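Local coordinates for protein R.Pab1 family restriction endonuclease (PDB 7CFA) that acts as a restriction DNA glycosylase of the R.PabI family, probably excising a base from its DNA recognition site so that the strand can be cleaved, at residues I83-F87 against F235-S239; K116-F122 against E134-P140; E150-I156 against M169-P175. The protein carries 2 engineered substitutions. One frame throughout, in Å; residues are numbered along the deposited sequence.

Interaction 1: residues I83-F87 against F235-S239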
loop_
_atom_site.group_PDB
_atom_site.type_symbol
_atom_site.label_atom_id
_atom_site.label_comp_id
_atom_site.label_asym_id
_atom_site.label_seq_id
_atom_site.Cartn_x
_atom_site.Cartn_y
_atom_site.Cartn_z
ATOM N N ILE A 83 -12.300 0.724 26.678
ATOM C CA ILE A 83 -12.668 1.902 27.454
ATOM C C ILE A 83 -13.990 1.685 28.176
ATOM O O ILE A 83 -14.170 2.150 29.308
ATOM C CB ILE A 83 -12.702 3.137 26.535
ATOM C CG1 ILE A 83 -11.297 3.426 26.001
ATOM C CG2 ILE A 83 -13.262 4.351 27.267
ATOM C CD1 ILE A 83 -11.225 4.598 25.052
ATOM N N PHE A 84 -14.924 0.961 27.554
ATOM C CA PHE A 84 -16.210 0.699 28.193
ATOM C C PHE A 84 -16.038 -0.132 29.459
ATOM O O PHE A 84 -16.649 0.160 30.493
ATOM C CB PHE A 84 -17.146 -0.006 27.211
ATOM C CG PHE A 84 -18.443 -0.455 27.825
ATOM C CD1 PHE A 84 -19.502 0.426 27.960
ATOM C CD2 PHE A 84 -18.603 -1.761 28.263
ATOM C CE1 PHE A 84 -20.697 0.015 28.524
ATOM C CE2 PHE A 84 -19.794 -2.176 28.828
ATOM C CZ PHE A 84 -20.843 -1.288 28.959
ATOM N N GLN A 85 -15.213 -1.181 29.393
ATOM C CA GLN A 85 -15.053 -2.064 30.545
ATOM C C GLN A 85 -14.349 -1.358 31.697
ATOM O O GLN A 85 -14.704 -1.559 32.864
ATOM C CB GLN A 85 -14.290 -3.327 30.142
ATOM C CG GLN A 85 -15.030 -4.214 29.153
ATOM C CD GLN A 85 -14.314 -5.527 28.897
ATOM O OE1 GLN A 85 -13.858 -6.193 29.828
ATOM N NE2 GLN A 85 -14.208 -5.906 27.628
ATOM N N PHE A 86 -13.349 -0.526 31.395
ATOM C CA PHE A 86 -12.658 0.194 32.459
ATOM C C PHE A 86 -13.515 1.316 33.028
ATOM O O PHE A 86 -13.348 1.688 34.194
ATOM C CB PHE A 86 -11.322 0.731 31.953
ATOM C CG PHE A 86 -10.220 -0.281 31.999
ATOM C CD1 PHE A 86 -9.374 -0.347 33.095
ATOM C CD2 PHE A 86 -10.044 -1.181 30.963
ATOM C CE1 PHE A 86 -8.361 -1.285 33.149
ATOM C CE2 PHE A 86 -9.034 -2.123 31.010
ATOM C CZ PHE A 86 -8.191 -2.174 32.107
ATOM N N PHE A 87 -14.431 1.866 32.228
ATOM C CA PHE A 87 -15.424 2.777 32.779
ATOM C C PHE A 87 -16.487 2.025 33.568
ATOM O O PHE A 87 -17.002 2.548 34.562
ATOM C CB PHE A 87 -16.078 3.594 31.664
ATOM C CG PHE A 87 -17.051 4.620 32.163
ATOM C CD1 PHE A 87 -16.605 5.849 32.621
ATOM C CD2 PHE A 87 -18.412 4.357 32.184
ATOM C CE1 PHE A 87 -17.495 6.797 33.086
ATOM C CE2 PHE A 87 -19.309 5.300 32.648
ATOM C CZ PHE A 87 -18.851 6.522 33.098
ATOM N N PHE A 235 -22.562 7.041 24.665
ATOM C CA PHE A 235 -23.103 5.740 25.043
ATOM C C PHE A 235 -22.444 5.214 26.310
ATOM O O PHE A 235 -23.114 4.633 27.171
ATOM C CB PHE A 235 -22.931 4.747 23.894
ATOM C CG PHE A 235 -23.228 3.321 24.269
ATOM C CD1 PHE A 235 -24.532 2.857 24.305
ATOM C CD2 PHE A 235 -22.201 2.442 24.577
ATOM C CE1 PHE A 235 -24.809 1.546 24.647
ATOM C CE2 PHE A 235 -22.471 1.130 24.921
ATOM C CZ PHE A 235 -23.776 0.681 24.955
ATOM N N ILE A 236 -21.130 5.407 26.442
ATOM C CA ILE A 236 -20.426 4.925 27.626
ATOM C C ILE A 236 -20.815 5.744 28.851
ATOM O O ILE A 236 -21.058 5.192 29.931
ATOM C CB ILE A 236 -18.906 4.944 27.382
ATOM C CG1 ILE A 236 -18.537 3.958 26.270
ATOM C CG2 ILE A 236 -18.152 4.613 28.661
ATOM C CD1 ILE A 236 -17.064 3.953 25.911
ATOM N N LEU A 237 -20.896 7.069 28.701
ATOM C CA LEU A 237 -21.257 7.923 29.830
ATOM C C LEU A 237 -22.647 7.591 30.360
ATOM O O LEU A 237 -22.889 7.652 31.571
ATOM C CB LEU A 237 -21.176 9.396 29.422
ATOM C CG LEU A 237 -19.774 9.998 29.318
ATOM C CD1 LEU A 237 -19.833 11.417 28.773
ATOM C CD2 LEU A 237 -19.086 9.973 30.674
ATOM N N ASN A 238 -23.574 7.231 29.469
ATOM C CA ASN A 238 -24.943 6.906 29.853
ATOM C C ASN A 238 -25.128 5.428 30.183
ATOM O O ASN A 238 -26.236 4.897 30.030
ATOM C CB ASN A 238 -25.912 7.332 28.750
ATOM C CG ASN A 238 -25.907 8.830 28.520
ATOM O OD1 ASN A 238 -25.710 9.611 29.451
ATOM N ND2 ASN A 238 -26.119 9.239 27.275
ATOM N N SER A 239 -24.077 4.754 30.636
ATOM C CA SER A 239 -24.165 3.340 30.980
ATOM C C SER A 239 -24.046 3.137 32.485
ATOM O O SER A 239 -23.978 4.100 33.248
ATOM C CB SER A 239 -23.081 2.543 30.251
ATOM O OG SER A 239 -23.231 2.650 28.846
#
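Helix 79-88 packs against the last turn of the C-terminal helix 223-237, and the join centres on I236, which presents its branched side chain to F84 and F87, two phenylalanines one turn apart. Each branch of the isoleucine has its own partner. CG2 rests against the F87 ring, 3.5 Å from F87 CD2, while CG1 meets F84 at the rim of the ring, near its plane, with CD1 running on to I83 CG2 at 4.1 Å. In F87 the ring swings anti to the backbone N (chi1 -176°), which carries it across the gap to the end of the other helix; F87 CE2 comes within 3.2 Å of I236 O, and F87 CZ lies 4.2 Å from L237 CD2. I236 O accepts the backbone N-H of S239 as the chain leaves the helix.

On the flank, F84 CE1 approaches F235 CE2 at 4.2 Å and S239 OG at 3.7 Å, the oxygen lying in the plane of the F84 ring. S239 suits this place because its short side chain folds back: OG donates to F235 O over 2.6 Å and also lies above the centre of the F235 ring. L97 of helix 94-106 packs on F87, I236 and L237, adding a third helix to the same apolar patch.

Across the interface the attraction is almost wholly dispersive, between a beta-branched aliphatic and two aromatic rings. The hydroxyl and backbone N-H of S239 are both answered locally, so this residue can lie beside the F84 rim while its hydroxyl donates to F235 O, one turn back.

Interaction 2: residues K116-F122 against E134-P140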
loop_
_atom_site.group_PDB
_atom_site.type_symbol
_atom_site.label_atom_id
_atom_site.label_comp_id
_atom_site.label_asym_id
_atom_site.label_seq_id
_atom_site.Cartn_x
_atom_site.Cartn_y
_atom_site.Cartn_z
ATOM N N LYS A 116 -1.480 16.274 3.766
ATOM C CA LYS A 116 -1.509 16.379 2.317
ATOM C C LYS A 116 -0.564 15.363 1.696
ATOM O O LYS A 116 0.570 15.190 2.156
ATOM C CB LYS A 116 -1.123 17.790 1.855
ATOM C CG LYS A 116 -2.000 18.899 2.425
ATOM C CD LYS A 116 -3.439 18.792 1.933
ATOM C CE LYS A 116 -4.319 19.853 2.578
ATOM N NZ LYS A 116 -5.768 19.619 2.326
ATOM N N ILE A 117 -1.044 14.689 0.659
ATOM C CA ILE A 117 -0.199 13.869 -0.196
ATOM C C ILE A 117 0.330 14.754 -1.315
ATOM O O ILE A 117 -0.444 15.434 -2.000
ATOM C CB ILE A 117 -0.979 12.665 -0.750
ATOM C CG1 ILE A 117 -1.392 11.737 0.398
ATOM C CG2 ILE A 117 -0.152 11.913 -1.782
ATOM C CD1 ILE A 117 -2.185 10.525 -0.042
ATOM N N ASN A 118 1.648 14.761 -1.491
ATOM C CA ASN A 118 2.319 15.673 -2.405
ATOM C C ASN A 118 2.802 14.936 -3.645
ATOM O O ASN A 118 3.274 13.797 -3.560
ATOM C CB ASN A 118 3.515 16.350 -1.729
ATOM C CG ASN A 118 3.104 17.315 -0.642
ATOM O OD1 ASN A 118 2.111 18.027 -0.770
ATOM N ND2 ASN A 118 3.875 17.351 0.438
ATOM N N ARG A 119 2.690 15.597 -4.793
ATOM C CA ARG A 119 3.332 15.161 -6.025
ATOM C C ARG A 119 4.357 16.218 -6.405
ATOM O O ARG A 119 4.024 17.404 -6.489
ATOM C CB ARG A 119 2.312 14.958 -7.146
ATOM C CG ARG A 119 1.312 13.851 -6.872
ATOM C CD ARG A 119 0.310 13.721 -8.009
ATOM N NE ARG A 119 -0.690 12.691 -7.743
ATOM C CZ ARG A 119 -0.605 11.436 -8.174
ATOM N NH1 ARG A 119 0.436 11.049 -8.897
ATOM N NH2 ARG A 119 -1.564 10.566 -7.883
ATOM N N THR A 120 5.598 15.795 -6.620
ATOM C CA THR A 120 6.647 16.758 -6.900
ATOM C C THR A 120 6.710 17.068 -8.392
ATOM O O THR A 120 6.112 16.387 -9.230
ATOM C CB THR A 120 8.005 16.246 -6.423
ATOM O OG1 THR A 120 8.421 15.150 -7.250
ATOM C CG2 THR A 120 7.929 15.787 -4.978
ATOM N N ASN A 121 7.455 18.120 -8.713
ATOM C CA ASN A 121 7.768 18.448 -10.091
ATOM C C ASN A 121 8.559 17.316 -10.742
ATOM O O ASN A 121 9.108 16.438 -10.071
ATOM C CB ASN A 121 8.579 19.740 -10.153
ATOM C CG ASN A 121 9.882 19.640 -9.375
ATOM O OD1 ASN A 121 9.916 19.871 -8.165
ATOM N ND2 ASN A 121 10.959 19.283 -10.066
ATOM N N PHE A 122 8.621 17.358 -12.069
ATOM C CA PHE A 122 9.395 16.390 -12.828
ATOM C C PHE A 122 10.860 16.800 -12.896
ATOM O O PHE A 122 11.203 17.984 -12.841
ATOM C CB PHE A 122 8.853 16.251 -14.251
ATOM C CG PHE A 122 7.623 15.401 -14.359
ATOM C CD1 PHE A 122 7.658 14.060 -14.013
ATOM C CD2 PHE A 122 6.437 15.935 -14.836
ATOM C CE1 PHE A 122 6.529 13.273 -14.121
ATOM C CE2 PHE A 122 5.304 15.152 -14.948
ATOM C CZ PHE A 122 5.351 13.818 -14.589
ATOM N N GLU A 134 11.107 11.836 -14.046
ATOM C CA GLU A 134 10.995 11.325 -12.690
ATOM C C GLU A 134 10.215 12.295 -11.818
ATOM O O GLU A 134 10.419 13.511 -11.883
ATOM C CB GLU A 134 12.373 11.074 -12.073
ATOM C CG GLU A 134 12.300 10.464 -10.683
ATOM C CD GLU A 134 13.662 10.181 -10.091
ATOM O OE1 GLU A 134 14.506 11.102 -10.077
ATOM O OE2 GLU A 134 13.887 9.031 -9.653
ATOM N N SER A 135 9.322 11.744 -11.002
ATOM C CA SER A 135 8.556 12.506 -10.032
ATOM C C SER A 135 8.419 11.663 -8.773
ATOM O O SER A 135 8.712 10.465 -8.767
ATOM C CB SER A 135 7.180 12.901 -10.587
ATOM O OG SER A 135 6.428 13.634 -9.636
ATOM N N TYR A 136 7.979 12.301 -7.694
ATOM C CA TYR A 136 7.796 11.626 -6.418
ATOM C C TYR A 136 6.387 11.867 -5.901
ATOM O O TYR A 136 5.840 12.965 -6.047
ATOM C CB TYR A 136 8.812 12.106 -5.373
ATOM C CG TYR A 136 10.226 11.650 -5.631
ATOM C CD1 TYR A 136 11.068 12.375 -6.463
ATOM C CD2 TYR A 136 10.721 10.496 -5.040
ATOM C CE1 TYR A 136 12.363 11.961 -6.701
ATOM C CE2 TYR A 136 12.015 10.074 -5.271
ATOM C CZ TYR A 136 12.831 10.810 -6.103
ATOM O OH TYR A 136 14.121 10.395 -6.337
ATOM N N VAL A 137 5.808 10.835 -5.298
ATOM C CA VAL A 137 4.557 10.943 -4.559
ATOM C C VAL A 137 4.913 10.762 -3.092
ATOM O O VAL A 137 5.408 9.701 -2.690
ATOM C CB VAL A 137 3.523 9.909 -5.020
ATOM C CG1 VAL A 137 2.199 10.135 -4.305
ATOM C CG2 VAL A 137 3.339 9.981 -6.524
ATOM N N SER A 138 4.685 11.798 -2.291
ATOM C CA SER A 138 5.101 11.810 -0.895
ATOM C C SER A 138 3.892 11.636 0.011
ATOM O O SER A 138 2.926 12.402 -0.076
ATOM C CB SER A 138 5.839 13.106 -0.558
ATOM O OG SER A 138 7.019 13.226 -1.330
ATOM N N TYR A 139 3.950 10.628 0.876
ATOM C CA TYR A 139 2.882 10.322 1.809
ATOM C C TYR A 139 3.312 10.678 3.218
ATOM O O TYR A 139 4.364 10.210 3.678
ATOM C CB TYR A 139 2.509 8.839 1.741
ATOM C CG TYR A 139 2.006 8.397 0.389
ATOM C CD1 TYR A 139 2.890 8.025 -0.618
ATOM C CD2 TYR A 139 0.647 8.345 0.118
ATOM C CE1 TYR A 139 2.431 7.617 -1.856
ATOM C CE2 TYR A 139 0.179 7.940 -1.114
ATOM C CZ TYR A 139 1.075 7.578 -2.098
ATOM O OH TYR A 139 0.613 7.173 -3.328
ATOM N N PRO A 140 2.545 11.499 3.926
ATOM C CA PRO A 140 2.899 11.828 5.305
ATOM C C PRO A 140 2.489 10.722 6.260
ATOM O O PRO A 140 1.563 9.949 6.005
ATOM C CB PRO A 140 2.100 13.108 5.571
ATOM C CG PRO A 140 0.880 12.942 4.732
ATOM C CD PRO A 140 1.323 12.197 3.487
#
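At E134 the carbonyl oxygen receives a CA-H contact from F122 at 3.2 Å and lies at the edge of the F122 ring; the carboxylate turns away to a salt bridge with K125. S135 places OG anti to its backbone N (chi1 179°), which aims the hydroxyl at T120 O, 2.8 Å off and well above that carbonyl's plane, while CB packs on F122. The N and O of Y136 both face T120. Its N donates to T120 OG1 at 2.9 Å, a somewhat bent bond (144°), and its O accepts T120 N. V137 offers CG1 to I117 CG2 and stands beside R119 in a non-hydrogen-bonded pair. S138 and N118 exchange two nearly straight backbone bonds, and small S138 leaves its hydroxyl to S138 of the second subunit. I117 CG2 lies over one face of the Y139 ring, and I117 CD1 comes 3.6 Å from Y139 CD2; the tyrosine OH goes to E159. P140, lacking an N-H, sets CD 3.4 Å from K116 O.

Threonine and serine hydroxyls thus supply bonds beyond the regular bridges, between the outermost strand of this chain and a strand that pairs with the second subunit.

Interaction 3: residues E150-I156 against M169-P175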
loop_
_atom_site.group_PDB
_atom_site.type_symbol
_atom_site.label_atom_id
_atom_site.label_comp_id
_atom_site.label_asym_id
_atom_site.label_seq_id
_atom_site.Cartn_x
_atom_site.Cartn_y
_atom_site.Cartn_z
ATOM N N GLU A 150 7.124 3.150 25.804
ATOM C CA GLU A 150 7.054 1.879 25.095
ATOM C C GLU A 150 5.962 1.876 24.031
ATOM O O GLU A 150 6.080 1.158 23.031
ATOM C CB GLU A 150 6.824 0.739 26.089
ATOM C CG GLU A 150 7.850 0.673 27.212
ATOM C CD GLU A 150 9.189 0.116 26.762
ATOM O OE1 GLU A 150 9.205 -0.945 26.104
ATOM O OE2 GLU A 150 10.227 0.741 27.068
ATOM N N PHE A 151 4.909 2.665 24.219
ATOM C CA PHE A 151 3.752 2.657 23.334
ATOM C C PHE A 151 3.781 3.852 22.390
ATOM O O PHE A 151 4.171 4.956 22.777
ATOM C CB PHE A 151 2.451 2.672 24.140
ATOM C CG PHE A 151 2.222 1.426 24.947
ATOM C CD1 PHE A 151 2.681 1.331 26.250
ATOM C CD2 PHE A 151 1.549 0.350 24.400
ATOM C CE1 PHE A 151 2.469 0.183 26.991
ATOM C CE2 PHE A 151 1.333 -0.799 25.133
ATOM C CZ PHE A 151 1.794 -0.885 26.430
ATOM N N LEU A 152 3.364 3.619 21.148
ATOM C CA LEU A 152 3.202 4.688 20.175
ATOM C C LEU A 152 2.100 4.294 19.207
ATOM O O LEU A 152 1.762 3.116 19.062
ATOM C CB LEU A 152 4.506 4.983 19.417
ATOM C CG LEU A 152 5.062 3.949 18.429
ATOM C CD1 LEU A 152 4.500 4.131 17.019
ATOM C CD2 LEU A 152 6.580 4.004 18.402
ATOM N N SER A 153 1.541 5.298 18.541
ATOM C CA SER A 153 0.602 5.078 17.456
ATOM C C SER A 153 1.070 5.860 16.240
ATOM O O SER A 153 1.588 6.973 16.368
ATOM C CB SER A 153 -0.826 5.494 17.837
ATOM O OG SER A 153 -0.903 6.884 18.087
ATOM N N GLU A 154 0.906 5.265 15.064
ATOM C CA GLU A 154 1.287 5.902 13.814
ATOM C C GLU A 154 0.099 5.924 12.864
ATOM O O GLU A 154 -0.625 4.933 12.731
ATOM C CB GLU A 154 2.481 5.196 13.165
ATOM C CG GLU A 154 2.366 3.687 13.077
ATOM C CD GLU A 154 3.638 3.048 12.554
ATOM O OE1 GLU A 154 4.602 3.790 12.273
ATOM O OE2 GLU A 154 3.677 1.805 12.424
ATOM N N ILE A 155 -0.098 7.067 12.216
ATOM C CA ILE A 155 -1.201 7.274 11.287
ATOM C C ILE A 155 -0.622 7.368 9.883
ATOM O O ILE A 155 0.144 8.291 9.578
ATOM C CB ILE A 155 -2.010 8.530 11.641
ATOM C CG1 ILE A 155 -2.578 8.403 13.056
ATOM C CG2 ILE A 155 -3.123 8.750 10.628
ATOM C CD1 ILE A 155 -3.280 9.641 13.550
ATOM N N ILE A 156 -0.979 6.411 9.035
ATOM C CA ILE A 156 -0.551 6.400 7.642
ATOM C C ILE A 156 -1.617 7.091 6.804
ATOM O O ILE A 156 -2.807 6.771 6.906
ATOM C CB ILE A 156 -0.308 4.963 7.152
ATOM C CG1 ILE A 156 0.711 4.257 8.050
ATOM C CG2 ILE A 156 0.163 4.966 5.707
ATOM C CD1 ILE A 156 2.050 4.956 8.123
ATOM N N MET A 169 -4.984 5.751 8.458
ATOM C CA MET A 169 -5.046 4.437 9.085
ATOM C C MET A 169 -4.177 4.467 10.333
ATOM O O MET A 169 -2.972 4.730 10.247
ATOM C CB MET A 169 -4.576 3.340 8.129
ATOM C CG MET A 169 -5.619 2.892 7.116
ATOM S SD MET A 169 -6.061 4.166 5.919
ATOM C CE MET A 169 -4.489 4.416 5.097
ATOM N N LEU A 170 -4.784 4.204 11.485
ATOM C CA LEU A 170 -4.079 4.263 12.758
ATOM C C LEU A 170 -3.559 2.879 13.121
ATOM O O LEU A 170 -4.294 1.890 13.042
ATOM C CB LEU A 170 -4.998 4.797 13.858
ATOM C CG LEU A 170 -4.378 5.158 15.213
ATOM C CD1 LEU A 170 -5.124 6.326 15.836
ATOM C CD2 LEU A 170 -4.386 3.966 16.160
ATOM N N TYR A 171 -2.291 2.816 13.518
ATOM C CA TYR A 171 -1.659 1.583 13.958
ATOM C C TYR A 171 -1.160 1.767 15.383
ATOM O O TYR A 171 -0.541 2.787 15.700
ATOM C CB TYR A 171 -0.506 1.188 13.032
ATOM C CG TYR A 171 -0.952 0.834 11.632
ATOM C CD1 TYR A 171 -1.115 1.818 10.664
ATOM C CD2 TYR A 171 -1.219 -0.483 11.280
ATOM C CE1 TYR A 171 -1.527 1.499 9.383
ATOM C CE2 TYR A 171 -1.631 -0.813 10.000
ATOM C CZ TYR A 171 -1.783 0.183 9.056
ATOM O OH TYR A 171 -2.193 -0.136 7.783
ATOM N N PHE A 172 -1.442 0.788 16.235
ATOM C CA PHE A 172 -1.028 0.807 17.632
ATOM C C PHE A 172 0.178 -0.112 17.785
ATOM O O PHE A 172 0.106 -1.297 17.441
ATOM C CB PHE A 172 -2.183 0.368 18.531
ATOM C CG PHE A 172 -1.881 0.439 19.999
ATOM C CD1 PHE A 172 -1.195 1.520 20.531
ATOM C CD2 PHE A 172 -2.305 -0.566 20.852
ATOM C CE1 PHE A 172 -0.928 1.587 21.886
ATOM C CE2 PHE A 172 -2.043 -0.504 22.204
ATOM C CZ PHE A 172 -1.354 0.574 22.723
ATOM N N CYS A 173 1.285 0.432 18.287
ATOM C CA CYS A 173 2.555 -0.279 18.305
ATOM C C CYS A 173 3.159 -0.300 19.702
ATOM O O CYS A 173 3.028 0.659 20.471
ATOM C CB CYS A 173 3.551 0.350 17.324
ATOM S SG CYS A 173 2.933 0.486 15.629
ATOM N N PHE A 174 3.839 -1.398 20.011
ATOM C CA PHE A 174 4.505 -1.597 21.292
ATOM C C PHE A 174 5.426 -2.811 21.171
ATOM O O PHE A 174 5.187 -3.690 20.336
ATOM C CB PHE A 174 3.490 -1.799 22.428
ATOM C CG PHE A 174 2.461 -2.849 22.141
ATOM C CD1 PHE A 174 2.700 -4.178 22.451
ATOM C CD2 PHE A 174 1.250 -2.507 21.563
ATOM C CE1 PHE A 174 1.751 -5.145 22.185
ATOM C CE2 PHE A 174 0.299 -3.469 21.295
ATOM C CZ PHE A 174 0.549 -4.790 21.606
ATOM N N PRO A 175 6.475 -2.878 21.994
ATOM C CA PRO A 175 7.430 -3.988 21.884
ATOM C C PRO A 175 6.792 -5.333 22.197
ATOM O O PRO A 175 5.868 -5.438 23.007
ATOM C CB PRO A 175 8.506 -3.633 22.918
ATOM C CG PRO A 175 8.372 -2.164 23.126
ATOM C CD PRO A 175 6.914 -1.871 22.975
#
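Three first torsions gather the phenylalanines F151, F172 and F174. The F172 ring is anti to its backbone N (chi1 -176°), F151 lays its ring beside the N, and F174 takes the rarer setting between N and carbonyl carbon (chi1 51°). F151 CD2 therefore lies 3.4 Å from F172 CZ and 3.5 Å from F174 CB. The F151 and F172 rings meet rim to rim with nearly parallel planes, neither over the other, whereas F174 reaches over one face of F172 near its rim. Helix 208-219 backs this cluster with I210, F211 and M214, and the broad phenylalanine rings fill the buried layer between sheet and helix.

L152, E154 and I156 share the other surface with M169, Y171 and C173. The extended side chain of E154 leans its CG on Y171 CB, and its OE2 arrives 3.5 Å from C173 SG. The same oxygen forms a salt bridge with K24, and the carboxylate of E50 lies close by. I156 CG1 packs on Y171 CE1 at 3.8 Å, and M169 brings CE to 3.4 Å from I156 O.

Paired backbone bonds join L152 with C173, E154 with Y171 and I156 with M169; C173 N to L152 O is 2.8 Å. Six such bonds, with the directions of 152-156 and 169-175 lying 157° apart, make a twisted antiparallel beta hairpin at the middle of the sheet, flanked by strands 47-51 and 130-145, consistent with the curved half-pipe sheet of R.PabI relatives.

From the N terminus the chain first lays down strands, then helix 79-88, whose residues 83-87 wait for the very end of the polypeptide: interaction 1 closes only at 235-239, a loop of 147 residues that encloses both other contacts. Within it, interactions 2 and 3 follow in series as two short-range hairpins, one joining strand 118-127 to 130-145, the next 152-159 to 166-175. Because strands 130-145 and 152-159 are sheet neighbours, these hairpins belong to one sheet, their centres 24 Å apart. Interaction 2 lies at its subunit-spanning end, interaction 3 near the chain's centre, and interaction 1, its centre about 43 Å from that of interaction 2, unites early and late helices on the far side.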